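Local coordinates for cupin 2 conserved barrel domain protein (Desulfovibrio desulfuricans subsp. desulfuricans str. G20, PDB 2Q30) that is of unknown function but adopts the double-stranded beta-helix fold of the RmlC-like cupins and assembles as a pair of identical subunits, at residues G55-V60 against A86-P91; E31-V36 against L103-P108; Q20-E25 against F38-G43; E65-G70 against R95-M100. All blocks are in the same frame, centred on the assembly; numbering follows the deposited sequence.

The four contacts lie within the two sheets of a cupin barrel. Contacts 1, 2 and 3 lie in the five-stranded sheet, in the order 23-29, 34-40, 100-107, 56-63, 82-87, and contact 4 in the four-stranded sheet facing it. Contacts 1 and 2, with centres about 10 Å apart, join where N58 N meets T105 O at 2.9 Å and V60 N meets L103 O at 2.8 Å; both also touch the second subunit. Contact 3 shares strand 34-40 with contact 2, and V104 CG2 packs on F38 CE1. Contacts 3 and 4, again about 10 Å between centres, meet through F40 N and M100 O, while I59 of contact 1 packs on F68 of contact 4.

Contact 1. Residues G55-V60 against A86-P91; sequences GELNIV and APISTP
With CG of L57 held between its backbone N and carbonyl carbon (chi1 70°), and CG1 of I88 set beside its own backbone N (chi1 -66°), a side chain from strand 56-63 and one from the turn after strand 82-87 converge. L57 uses one branch: CD2 lies 3.2 Å from A86 O and 4.2 Å from A86 CB, and also reaches the carbonyl O of P87. I88 lays CG1 and CD1 along the G55-E56 peptide, its CG1 3.7 Å from E56 C. CD1 leaves little room beside G55, whose backbone angles suit a residue without a side chain.

The backbones are joined by three bonds. L57 N donates to A86 O at 2.7 Å, and A86 N returns the bond to L57 O. Beyond this pair I88 N reaches G55 O at 3.0 Å with a nearly straight N-H (172°), although it approaches tilted from the carbonyl plane. A water also donates to G55 O and accepts from S89 N. The carboxylate of E56 turns elsewhere, to S30 and N32 of the second subunit. Strand 56-63 starts here beside the end of antiparallel strand 82-87, which runs into a type I turn from P87 to T90, at one edge of the five-stranded cupin sheet.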
loop_
_atom_site.group_PDB
_atom_site.type_symbol
_atom_site.label_atom_id
_atom_site.label_comp_id
_atom_site.label_asym_id
_atom_site.label_seq_id
_atom_site.Cartn_x
_atom_site.Cartn_y
_atom_site.Cartn_z
ATOM N N GLY A 55 -9.234 -6.448 13.676
ATOM C CA GLY A 55 -8.193 -5.934 12.803
ATOM C C GLY A 55 -8.783 -5.271 11.602
ATOM O O GLY A 55 -10.002 -5.333 11.378
ATOM N N GLU A 56 -7.897 -4.663 10.816
ATOM C CA GLU A 56 -8.269 -3.956 9.600
ATOM C C GLU A 56 -7.441 -4.349 8.395
ATOM O O GLU A 56 -6.416 -4.982 8.529
ATOM C CB GLU A 56 -8.098 -2.463 9.855
ATOM C CG GLU A 56 -9.186 -1.869 10.718
ATOM C CD GLU A 56 -8.788 -0.518 11.235
ATOM O OE1 GLU A 56 -7.958 -0.484 12.157
ATOM O OE2 GLU A 56 -9.334 0.500 10.763
ATOM N N LEU A 57 -7.919 -3.995 7.210
ATOM C CA LEU A 57 -7.100 -4.142 6.013
ATOM C C LEU A 57 -7.089 -2.843 5.251
ATOM O O LEU A 57 -7.999 -2.025 5.399
ATOM C CB LEU A 57 -7.564 -5.259 5.071
ATOM C CG LEU A 57 -8.887 -5.082 4.298
ATOM C CD1 LEU A 57 -8.939 -6.012 3.112
ATOM C CD2 LEU A 57 -10.046 -5.309 5.202
ATOM N N ASN A 58 -6.060 -2.662 4.428
ATOM C CA ASN A 58 -6.088 -1.578 3.463
ATOM C C ASN A 58 -5.826 -2.228 2.106
ATOM O O ASN A 58 -5.050 -3.192 2.025
ATOM C CB ASN A 58 -5.196 -0.385 3.839
ATOM C CG ASN A 58 -3.717 -0.618 3.601
ATOM O OD1 ASN A 58 -3.258 -0.659 2.481
ATOM N ND2 ASN A 58 -2.965 -0.655 4.667
ATOM N N ILE A 59 -6.502 -1.748 1.077
ATOM C CA ILE A 59 -6.335 -2.248 -0.281
ATOM C C ILE A 59 -5.861 -1.065 -1.106
ATOM O O ILE A 59 -6.601 -0.097 -1.236
ATOM C CB ILE A 59 -7.627 -2.794 -0.883
ATOM C CG1 ILE A 59 -8.216 -3.892 0.003
ATOM C CG2 ILE A 59 -7.361 -3.274 -2.322
ATOM C CD1 ILE A 59 -9.488 -4.551 -0.528
ATOM N N VAL A 60 -4.664 -1.167 -1.683
ATOM C CA VAL A 60 -4.081 -0.094 -2.480
ATOM C C VAL A 60 -4.074 -0.492 -3.949
ATOM O O VAL A 60 -3.570 -1.546 -4.283
ATOM C CB VAL A 60 -2.630 0.179 -2.036
ATOM C CG1 VAL A 60 -2.074 1.402 -2.814
ATOM C CG2 VAL A 60 -2.608 0.426 -0.535
ATOM N N ALA A 86 -10.693 -0.777 5.781
ATOM C CA ALA A 86 -11.870 -1.403 6.338
ATOM C C ALA A 86 -11.530 -2.418 7.400
ATOM O O ALA A 86 -10.434 -2.975 7.380
ATOM C CB ALA A 86 -12.680 -2.098 5.200
ATOM N N PRO A 87 -12.463 -2.633 8.360
ATOM C CA PRO A 87 -12.295 -3.761 9.262
ATOM C C PRO A 87 -12.307 -5.072 8.432
ATOM O O PRO A 87 -12.976 -5.157 7.389
ATOM C CB PRO A 87 -13.532 -3.670 10.192
ATOM C CG PRO A 87 -13.951 -2.247 10.125
ATOM C CD PRO A 87 -13.673 -1.855 8.700
ATOM N N ILE A 88 -11.529 -6.049 8.871
ATOM C CA ILE A 88 -11.465 -7.374 8.230
ATOM C C ILE A 88 -12.850 -8.066 8.213
ATOM O O ILE A 88 -13.173 -8.821 7.274
ATOM C CB ILE A 88 -10.401 -8.273 8.946
ATOM C CG1 ILE A 88 -8.991 -7.715 8.742
ATOM C CG2 ILE A 88 -10.421 -9.697 8.440
ATOM C CD1 ILE A 88 -7.990 -8.331 9.724
ATOM N N SER A 89 -13.649 -7.809 9.259
ATOM C CA SER A 89 -14.997 -8.335 9.389
ATOM C C SER A 89 -16.025 -7.641 8.482
ATOM O O SER A 89 -17.124 -8.174 8.310
ATOM C CB SER A 89 -15.450 -8.275 10.863
ATOM O OG SER A 89 -15.320 -6.960 11.398
ATOM N N THR A 90 -15.691 -6.480 7.903
ATOM C CA THR A 90 -16.598 -5.766 6.991
ATOM C C THR A 90 -16.486 -6.348 5.582
ATOM O O THR A 90 -15.374 -6.408 5.053
ATOM C CB THR A 90 -16.278 -4.269 6.970
ATOM O OG1 THR A 90 -16.533 -3.751 8.285
ATOM C CG2 THR A 90 -17.140 -3.508 5.949
ATOM N N PRO A 91 -17.626 -6.776 4.969
ATOM C CA PRO A 91 -17.578 -7.360 3.628
ATOM C C PRO A 91 -16.858 -6.472 2.645
ATOM O O PRO A 91 -17.203 -5.300 2.516
ATOM C CB PRO A 91 -19.060 -7.502 3.250
ATOM C CG PRO A 91 -19.729 -7.665 4.505
ATOM C CD PRO A 91 -19.011 -6.798 5.480
HETATM O O HOH W 1 -12.377 -6.583 11.856
#

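Contact 2. Residues E31-V36 against L103-P108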
loop_
_atom_site.group_PDB
_atom_site.type_symbol
_atom_site.label_atom_id
_atom_site.label_comp_id
_atom_site.label_asym_id
_atom_site.label_seq_id
_atom_site.Cartn_x
_atom_site.Cartn_y
_atom_site.Cartn_z
ATOM N N GLU A 31 4.196 -11.682 12.322
ATOM C CA GLU A 31 3.347 -11.404 13.486
ATOM C C GLU A 31 2.566 -10.059 13.375
ATOM O O GLU A 31 1.435 -9.961 13.869
ATOM C CB GLU A 31 4.254 -11.362 14.723
ATOM C CG GLU A 31 5.328 -10.213 14.637
ATOM C CD GLU A 31 6.705 -10.595 15.148
ATOM O OE1 GLU A 31 6.813 -11.095 16.292
ATOM O OE2 GLU A 31 7.679 -10.365 14.390
ATOM N N ASN A 32 3.142 -9.071 12.661
ATOM C CA ASN A 32 2.621 -7.708 12.578
ATOM C C ASN A 32 1.582 -7.476 11.493
ATOM O O ASN A 32 0.572 -6.810 11.726
ATOM C CB ASN A 32 3.789 -6.746 12.397
ATOM C CG ASN A 32 4.806 -6.864 13.502
ATOM O OD1 ASN A 32 4.457 -6.780 14.668
ATOM N ND2 ASN A 32 6.066 -7.082 13.149
ATOM N N PHE A 33 1.847 -7.987 10.294
ATOM C CA PHE A 33 0.875 -7.948 9.209
ATOM C C PHE A 33 1.083 -9.023 8.133
ATOM O O PHE A 33 2.117 -9.685 8.075
ATOM C CB PHE A 33 0.754 -6.538 8.564
ATOM C CG PHE A 33 2.074 -5.827 8.267
ATOM C CD1 PHE A 33 3.273 -6.509 7.978
ATOM C CD2 PHE A 33 2.084 -4.426 8.189
ATOM C CE1 PHE A 33 4.445 -5.792 7.679
ATOM C CE2 PHE A 33 3.262 -3.720 7.871
ATOM C CZ PHE A 33 4.433 -4.417 7.624
ATOM N N LYS A 34 0.059 -9.183 7.300
ATOM C CA LYS A 34 0.093 -10.040 6.125
ATOM C C LYS A 34 -0.127 -9.100 4.959
ATOM O O LYS A 34 -1.003 -8.234 5.028
ATOM C CB LYS A 34 -0.994 -11.116 6.171
ATOM C CG LYS A 34 -0.995 -12.049 4.959
ATOM C CD LYS A 34 -1.993 -13.178 5.190
ATOM C CE LYS A 34 -2.001 -14.188 4.095
ATOM N NZ LYS A 34 -2.955 -15.304 4.417
ATOM N N ILE A 35 0.706 -9.238 3.940
ATOM C CA ILE A 35 0.673 -8.415 2.763
ATOM C C ILE A 35 0.524 -9.374 1.589
ATOM O O ILE A 35 1.380 -10.257 1.396
ATOM C CB ILE A 35 1.950 -7.563 2.624
ATOM C CG1 ILE A 35 2.225 -6.761 3.892
ATOM C CG2 ILE A 35 1.822 -6.620 1.432
ATOM C CD1 ILE A 35 3.533 -5.888 3.842
ATOM N N VAL A 36 -0.549 -9.197 0.816
ATOM C CA VAL A 36 -0.833 -10.028 -0.350
ATOM C C VAL A 36 -1.320 -9.183 -1.518
ATOM O O VAL A 36 -2.013 -8.168 -1.325
ATOM C CB VAL A 36 -1.898 -11.112 -0.018
ATOM C CG1 VAL A 36 -1.291 -12.182 0.852
ATOM C CG2 VAL A 36 -3.136 -10.487 0.643
ATOM N N LEU A 103 -2.649 -4.262 -3.711
ATOM C CA LEU A 103 -1.878 -4.759 -2.581
ATOM C C LEU A 103 -2.748 -4.644 -1.357
ATOM O O LEU A 103 -3.294 -3.589 -1.087
ATOM C CB LEU A 103 -0.616 -3.927 -2.381
ATOM C CG LEU A 103 0.383 -4.513 -1.369
ATOM C CD1 LEU A 103 0.876 -5.910 -1.790
ATOM C CD2 LEU A 103 1.571 -3.548 -1.237
ATOM N N VAL A 104 -2.848 -5.730 -0.611
ATOM C CA VAL A 104 -3.647 -5.775 0.586
ATOM C C VAL A 104 -2.723 -5.978 1.761
ATOM O O VAL A 104 -1.920 -6.874 1.715
ATOM C CB VAL A 104 -4.674 -6.934 0.513
ATOM C CG1 VAL A 104 -5.543 -6.986 1.818
ATOM C CG2 VAL A 104 -5.531 -6.777 -0.724
ATOM N N THR A 105 -2.862 -5.142 2.792
ATOM C CA THR A 105 -2.132 -5.231 4.060
ATOM C C THR A 105 -3.192 -5.418 5.142
ATOM O O THR A 105 -4.121 -4.618 5.243
ATOM C CB THR A 105 -1.280 -3.981 4.353
ATOM O OG1 THR A 105 -0.355 -3.813 3.264
ATOM C CG2 THR A 105 -0.501 -4.173 5.674
ATOM N N ILE A 106 -3.041 -6.478 5.914
ATOM C CA ILE A 106 -3.985 -6.907 6.940
ATOM C C ILE A 106 -3.244 -6.888 8.267
ATOM O O ILE A 106 -2.205 -7.523 8.368
ATOM C CB ILE A 106 -4.489 -8.339 6.638
ATOM C CG1 ILE A 106 -4.956 -8.473 5.166
ATOM C CG2 ILE A 106 -5.580 -8.711 7.616
ATOM C CD1 ILE A 106 -5.234 -9.908 4.743
ATOM N N ALA A 107 -3.769 -6.156 9.257
ATOM C CA ALA A 107 -3.146 -6.016 10.598
ATOM C C ALA A 107 -4.185 -5.990 11.732
ATOM O O ALA A 107 -5.185 -5.285 11.618
ATOM C CB ALA A 107 -2.320 -4.771 10.681
ATOM N N PRO A 108 -4.036 -6.865 12.747
ATOM C CA PRO A 108 -3.076 -7.968 12.832
ATOM C C PRO A 108 -3.382 -9.009 11.727
ATOM O O PRO A 108 -4.467 -8.960 11.138
ATOM C CB PRO A 108 -3.332 -8.571 14.218
ATOM C CG PRO A 108 -4.037 -7.484 14.983
ATOM C CD PRO A 108 -4.872 -6.785 13.954
#
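Strands 34-36 and 103-107 run antiparallel, their axes 4.7 Å apart at closest approach and their directions 166° from each other. K34 pairs with I106 and V36 with V104, each through two reciprocal bonds; the shorter of each pair are I106 N to K34 O at 2.8 Å and V104 N to V36 O at 2.7 Å. Between them, I35 and T105 form a non-hydrogen-bonded pair, and I35 CA comes within 3.2 Å of V104 O in a CA-H...O contact.

On the face carrying I35 and T105, the ethyl branch of I35 (CG1) runs alongside the T105 side chain, while its CG2 presses on L103 CD1 at 3.4 Å, tighter than ordinary carbon packing. I35 CG2 stands anti to the backbone N (CG1 at chi1 -53°), which turns that methyl to L103. T105 CG2 approaches the F33 ring obliquely, 3.6 Å from F33 CD2, and I35 CD1 sits over one face of the same ring, toward its rim. T105 OG1 bonds N58 ND2 of the second subunit, and F33 packs on E56 of that subunit, placing this face at the dimer interface. On the other face V36 lies beside V104, which L57 and I59 also touch. With one side turned to the partner subunit, these are the central strand 100-107 and its neighbour 34-40 in the five-stranded sheet of this double-stranded beta-helix.

Contact 3. Residues Q20-E25 against F38-G43; sequences QRFVME and FTFKAG
The beta hairpin formed by strands 23-29 and 34-40, at the edge of the five-stranded cupin sheet, is joined here near its open end. V23 and T39 form an antiparallel hydrogen-bonded pair: V23 N donates to T39 O at 3.0 Å, almost straight at 177°, and T39 N donates back to V23 O.

One face gathers aromatic side chains. F22 sits with CG between its backbone N and carbonyl carbon (chi1 65°), which brings its ring beside F38; its CB, placed by the backbone, lies 3.5 Å from F40 CD1. F22 CD1 lies at the edge of the F38 ring, near its plane, 3.7 Å from F38 CD2, while the two ring planes are inclined at 60°. The extended side chain of selenomethionine M24 runs alongside the same ring, making a Met-aromatic contact with SE 3.8 Å from F38 CE2. L46, from strand 45-49 of the facing sheet, packs against all three phenylalanines, so the cluster links the hairpin to the other half of the barrel.

On the opposite face the polar ends of E25 and T39 do not meet directly. Two waters bridge them: one donates to E25 OE2 at 2.7 Å and to V23 O while accepting from T39 OG1, and the second donates to both E25 OE2 and T39 OG1.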
loop_
_atom_site.group_PDB
_atom_site.type_symbol
_atom_site.label_atom_id
_atom_site.label_comp_id
_atom_site.label_asym_id
_atom_site.label_seq_id
_atom_site.Cartn_x
_atom_site.Cartn_y
_atom_site.Cartn_z
ATOM N N GLN A 20 -8.671 -17.526 -16.106
ATOM C CA GLN A 20 -9.860 -18.152 -15.495
ATOM C C GLN A 20 -10.265 -17.485 -14.190
ATOM O O GLN A 20 -11.449 -17.490 -13.832
ATOM C CB GLN A 20 -9.692 -19.671 -15.314
ATOM C CG GLN A 20 -9.817 -20.495 -16.603
ATOM C CD GLN A 20 -8.631 -20.347 -17.538
ATOM O OE1 GLN A 20 -7.492 -20.612 -17.158
ATOM N NE2 GLN A 20 -8.896 -19.937 -18.774
ATOM N N ARG A 21 -9.305 -16.905 -13.481
ATOM C CA ARG A 21 -9.602 -16.228 -12.221
ATOM C C ARG A 21 -8.440 -15.349 -11.792
ATOM O O ARG A 21 -7.347 -15.480 -12.341
ATOM C CB ARG A 21 -9.876 -17.280 -11.142
ATOM C CG ARG A 21 -8.714 -18.291 -10.996
ATOM C CD ARG A 21 -8.721 -18.932 -9.669
ATOM N NE ARG A 21 -8.221 -17.984 -8.680
ATOM C CZ ARG A 21 -8.081 -18.231 -7.384
ATOM N NH1 ARG A 21 -8.447 -19.397 -6.843
ATOM N NH2 ARG A 21 -7.586 -17.271 -6.610
ATOM N N PHE A 22 -8.664 -14.491 -10.796
ATOM C CA PHE A 22 -7.585 -13.631 -10.249
ATOM C C PHE A 22 -6.408 -14.441 -9.671
ATOM O O PHE A 22 -6.573 -15.587 -9.227
ATOM C CB PHE A 22 -8.108 -12.682 -9.171
ATOM C CG PHE A 22 -8.606 -13.375 -7.920
ATOM C CD1 PHE A 22 -7.730 -13.682 -6.874
ATOM C CD2 PHE A 22 -9.953 -13.730 -7.798
ATOM C CE1 PHE A 22 -8.197 -14.320 -5.707
ATOM C CE2 PHE A 22 -10.431 -14.386 -6.654
ATOM C CZ PHE A 22 -9.557 -14.682 -5.604
ATOM N N VAL A 23 -5.239 -13.821 -9.662
ATOM C CA VAL A 23 -4.020 -14.401 -9.116
ATOM C C VAL A 23 -3.771 -13.713 -7.777
ATOM O O VAL A 23 -3.775 -12.481 -7.703
ATOM C CB VAL A 23 -2.775 -14.168 -10.024
ATOM C CG1 VAL A 23 -1.481 -14.563 -9.303
ATOM C CG2 VAL A 23 -2.886 -14.955 -11.345
HETATM N N MSE A 24 -3.515 -14.519 -6.756
HETATM C CA MSE A 24 -3.214 -14.074 -5.391
HETATM C C MSE A 24 -1.789 -14.458 -5.095
HETATM O O MSE A 24 -1.444 -15.614 -5.264
HETATM C CB MSE A 24 -4.134 -14.777 -4.395
HETATM C CG MSE A 24 -3.718 -14.654 -2.917
HETATM SE SE MSE A 24 -5.121 -15.301 -1.758
HETATM C CE MSE A 24 -4.039 -15.741 -0.184
ATOM N N GLU A 25 -0.975 -13.517 -4.622
ATOM C CA GLU A 25 0.441 -13.806 -4.291
ATOM C C GLU A 25 0.794 -13.244 -2.929
ATOM O O GLU A 25 0.528 -12.093 -2.664
ATOM C CB GLU A 25 1.387 -13.242 -5.363
ATOM C CG GLU A 25 1.241 -13.896 -6.733
ATOM C CD GLU A 25 1.824 -13.080 -7.905
ATOM O OE1 GLU A 25 2.705 -13.606 -8.620
ATOM O OE2 GLU A 25 1.369 -11.937 -8.139
ATOM N N PHE A 38 -3.211 -9.063 -5.423
ATOM C CA PHE A 38 -4.231 -9.683 -6.283
ATOM C C PHE A 38 -4.086 -9.047 -7.653
ATOM O O PHE A 38 -4.062 -7.821 -7.755
ATOM C CB PHE A 38 -5.616 -9.499 -5.723
ATOM C CG PHE A 38 -5.828 -10.160 -4.395
ATOM C CD1 PHE A 38 -5.562 -9.486 -3.212
ATOM C CD2 PHE A 38 -6.333 -11.467 -4.322
ATOM C CE1 PHE A 38 -5.782 -10.112 -1.975
ATOM C CE2 PHE A 38 -6.540 -12.088 -3.108
ATOM C CZ PHE A 38 -6.282 -11.413 -1.929
ATOM N N THR A 39 -3.892 -9.873 -8.683
ATOM C CA THR A 39 -3.697 -9.391 -10.054
ATOM C C THR A 39 -4.883 -9.906 -10.863
ATOM O O THR A 39 -5.186 -11.106 -10.857
ATOM C CB THR A 39 -2.382 -9.850 -10.656
ATOM O OG1 THR A 39 -1.305 -9.562 -9.728
ATOM C CG2 THR A 39 -2.151 -9.152 -12.000
ATOM N N PHE A 40 -5.539 -8.976 -11.533
ATOM C CA PHE A 40 -6.748 -9.235 -12.260
ATOM C C PHE A 40 -6.624 -8.860 -13.707
ATOM O O PHE A 40 -6.034 -7.831 -14.034
ATOM C CB PHE A 40 -7.857 -8.326 -11.721
ATOM C CG PHE A 40 -8.074 -8.408 -10.244
ATOM C CD1 PHE A 40 -8.946 -9.335 -9.712
ATOM C CD2 PHE A 40 -7.427 -7.523 -9.377
ATOM C CE1 PHE A 40 -9.177 -9.397 -8.333
ATOM C CE2 PHE A 40 -7.657 -7.579 -8.001
ATOM C CZ PHE A 40 -8.542 -8.517 -7.490
ATOM N N LYS A 41 -7.203 -9.702 -14.559
ATOM C CA LYS A 41 -7.481 -9.331 -15.934
ATOM C C LYS A 41 -8.773 -8.533 -15.811
ATOM O O LYS A 41 -9.528 -8.702 -14.834
ATOM C CB LYS A 41 -7.703 -10.531 -16.861
ATOM C CG LYS A 41 -6.461 -11.369 -17.188
ATOM C CD LYS A 41 -5.355 -10.589 -17.932
ATOM C CE LYS A 41 -5.707 -10.083 -19.329
ATOM N NZ LYS A 41 -4.598 -9.187 -19.852
ATOM N N ALA A 42 -8.999 -7.639 -16.769
ATOM C CA ALA A 42 -10.206 -6.796 -16.818
ATOM C C ALA A 42 -11.457 -7.670 -16.682
ATOM O O ALA A 42 -11.544 -8.722 -17.318
ATOM C CB ALA A 42 -10.252 -5.991 -18.144
ATOM N N GLY A 43 -12.373 -7.268 -15.805
ATOM C CA GLY A 43 -13.603 -8.019 -15.555
ATOM C C GLY A 43 -13.514 -9.071 -14.468
ATOM O O GLY A 43 -14.544 -9.581 -14.046
HETATM O O HOH W 2 -0.984 -10.912 -7.431
HETATM O O HOH W 3 1.302 -10.169 -10.288
#

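Contact 4. Residues E65-G70 against R95-M100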
loop_
_atom_site.group_PDB
_atom_site.type_symbol
_atom_site.label_atom_id
_atom_site.label_comp_id
_atom_site.label_asym_id
_atom_site.label_seq_id
_atom_site.Cartn_x
_atom_site.Cartn_y
_atom_site.Cartn_z
ATOM N N GLU A 65 -7.601 0.241 -13.076
ATOM C CA GLU A 65 -8.803 0.804 -12.463
ATOM C C GLU A 65 -9.792 -0.289 -12.173
ATOM O O GLU A 65 -9.928 -1.258 -12.936
ATOM C CB GLU A 65 -9.544 1.786 -13.383
ATOM C CG GLU A 65 -9.027 3.221 -13.434
ATOM C CD GLU A 65 -10.147 4.254 -13.790
ATOM O OE1 GLU A 65 -11.072 3.913 -14.584
ATOM O OE2 GLU A 65 -10.099 5.406 -13.277
ATOM N N GLY A 66 -10.546 -0.067 -11.109
ATOM C CA GLY A 66 -11.565 -0.995 -10.697
ATOM C C GLY A 66 -12.549 -0.365 -9.738
ATOM O O GLY A 66 -12.791 0.859 -9.769
ATOM N N GLU A 67 -13.136 -1.230 -8.923
ATOM C CA GLU A 67 -14.110 -0.858 -7.907
ATOM C C GLU A 67 -13.857 -1.631 -6.634
ATOM O O GLU A 67 -13.513 -2.826 -6.697
ATOM C CB GLU A 67 -15.511 -1.246 -8.381
ATOM C CG GLU A 67 -15.912 -0.551 -9.612
ATOM C CD GLU A 67 -17.276 -0.934 -10.102
ATOM O OE1 GLU A 67 -17.559 -2.142 -10.209
ATOM O OE2 GLU A 67 -18.032 -0.025 -10.437
ATOM N N PHE A 68 -14.011 -0.958 -5.491
ATOM C CA PHE A 68 -14.027 -1.630 -4.197
ATOM C C PHE A 68 -15.468 -2.020 -4.017
ATOM O O PHE A 68 -16.350 -1.163 -4.076
ATOM C CB PHE A 68 -13.624 -0.709 -3.067
ATOM C CG PHE A 68 -12.248 -0.197 -3.193
ATOM C CD1 PHE A 68 -11.171 -1.091 -3.217
ATOM C CD2 PHE A 68 -11.999 1.163 -3.251
ATOM C CE1 PHE A 68 -9.863 -0.628 -3.326
ATOM C CE2 PHE A 68 -10.695 1.630 -3.331
ATOM C CZ PHE A 68 -9.635 0.739 -3.384
ATOM N N VAL A 69 -15.720 -3.294 -3.768
ATOM C CA VAL A 69 -17.089 -3.804 -3.649
ATOM C C VAL A 69 -17.379 -4.115 -2.167
ATOM O O VAL A 69 -16.472 -4.485 -1.406
ATOM C CB VAL A 69 -17.286 -5.035 -4.558
ATOM C CG1 VAL A 69 -18.757 -5.469 -4.619
ATOM C CG2 VAL A 69 -16.795 -4.714 -5.953
ATOM N N GLY A 70 -18.635 -3.931 -1.761
ATOM C CA GLY A 70 -19.046 -4.198 -0.387
ATOM C C GLY A 70 -20.375 -4.897 -0.304
ATOM O O GLY A 70 -20.818 -5.551 -1.260
ATOM N N ARG A 95 -13.327 -5.501 -7.869
ATOM C CA ARG A 95 -13.704 -5.805 -9.240
ATOM C C ARG A 95 -12.791 -5.002 -10.151
ATOM O O ARG A 95 -12.635 -3.807 -9.952
ATOM C CB ARG A 95 -15.154 -5.420 -9.455
ATOM C CG ARG A 95 -15.758 -5.959 -10.723
ATOM C CD ARG A 95 -17.236 -5.630 -10.739
ATOM N NE ARG A 95 -17.923 -6.420 -9.734
ATOM C CZ ARG A 95 -18.921 -6.028 -8.937
ATOM N NH1 ARG A 95 -19.395 -4.788 -8.904
ATOM N NH2 ARG A 95 -19.408 -6.906 -8.093
ATOM N N ALA A 96 -12.174 -5.660 -11.126
ATOM C CA ALA A 96 -11.282 -5.002 -12.051
ATOM C C ALA A 96 -12.065 -4.544 -13.285
ATOM O O ALA A 96 -12.740 -5.362 -13.924
ATOM C CB ALA A 96 -10.207 -5.934 -12.469
ATOM N N VAL A 97 -11.983 -3.253 -13.612
ATOM C CA VAL A 97 -12.567 -2.714 -14.852
ATOM C C VAL A 97 -11.523 -2.910 -15.972
ATOM O O VAL A 97 -11.862 -3.350 -17.063
ATOM C CB VAL A 97 -13.018 -1.240 -14.708
ATOM C CG1 VAL A 97 -13.389 -0.655 -16.080
ATOM C CG2 VAL A 97 -14.205 -1.144 -13.715
ATOM N N THR A 98 -10.278 -2.521 -15.698
ATOM C CA THR A 98 -9.149 -2.740 -16.600
ATOM C C THR A 98 -8.309 -3.834 -15.950
ATOM O O THR A 98 -8.603 -4.287 -14.829
ATOM C CB THR A 98 -8.246 -1.476 -16.757
ATOM O OG1 THR A 98 -7.603 -1.159 -15.509
ATOM C CG2 THR A 98 -9.022 -0.261 -17.231
ATOM N N ASP A 99 -7.230 -4.249 -16.625
ATOM C CA ASP A 99 -6.244 -5.164 -15.980
ATOM C C ASP A 99 -5.745 -4.377 -14.758
ATOM O O ASP A 99 -5.464 -3.184 -14.860
ATOM C CB ASP A 99 -5.080 -5.515 -16.882
ATOM C CG ASP A 99 -5.474 -6.375 -18.068
ATOM O OD1 ASP A 99 -6.607 -6.873 -18.149
ATOM O OD2 ASP A 99 -4.588 -6.592 -18.896
HETATM N N MSE A 100 -5.664 -5.045 -13.616
HETATM C CA MSE A 100 -5.457 -4.351 -12.362
HETATM C C MSE A 100 -4.671 -5.160 -11.368
HETATM O O MSE A 100 -4.798 -6.388 -11.312
HETATM C CB MSE A 100 -6.835 -4.085 -11.775
HETATM C CG MSE A 100 -6.910 -3.122 -10.625
HETATM SE SE MSE A 100 -8.644 -3.307 -9.785
HETATM C CE MSE A 100 -8.259 -4.675 -8.603
HETATM O O HOH W 4 -20.304 -2.551 -10.640
#
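E65 meets the turn after strand 92-96 with both of its backbone polar atoms. Its N donates to T98 OG1 at 2.8 Å, and its O accepts from V97 N at 2.9 Å and from T98 N at 3.1 Å. The V97 bond is more bent (142° at the hydrogen) than the nearly straight T98 bond. T98 OG1 lies between its own backbone N and carbonyl carbon (chi1 65°), which turns it to E65 N; the same hydroxyl donates a hydrogen bond to D99 O.

G66 follows, opposite A96 in a non-hydrogen-bonded pair. Its CA is 3.1 Å from R95 O and 3.8 Å from the SE of selenomethionine M100, and V97 CG2 also packs on it, a fit that leaves no space for a side chain.

E67 pairs with R95 through two backbone bonds, E67 N to R95 O and R95 N to E67 O. Their side chains meet again on one face of the sheet: E67 OE1 comes to the edge of the guanidinium, 3.5 Å from NH1, in a weak salt bridge with the carboxylate and guanidinium planes 66° apart. A water donates to OE1 and accepts weakly from NH1.

V69 comes next on the same face, its CG2 centred over one face of the guanidinium, 3.9 Å from R95 CZ. The firmer charge partner of R95 is D73, which bonds NH2. The NH1 link to E67 is long and weak and is supplemented by the water, while D73 holds the NH2 end, so the guanidinium is held at its edge by charges and over one face by a methyl of V69.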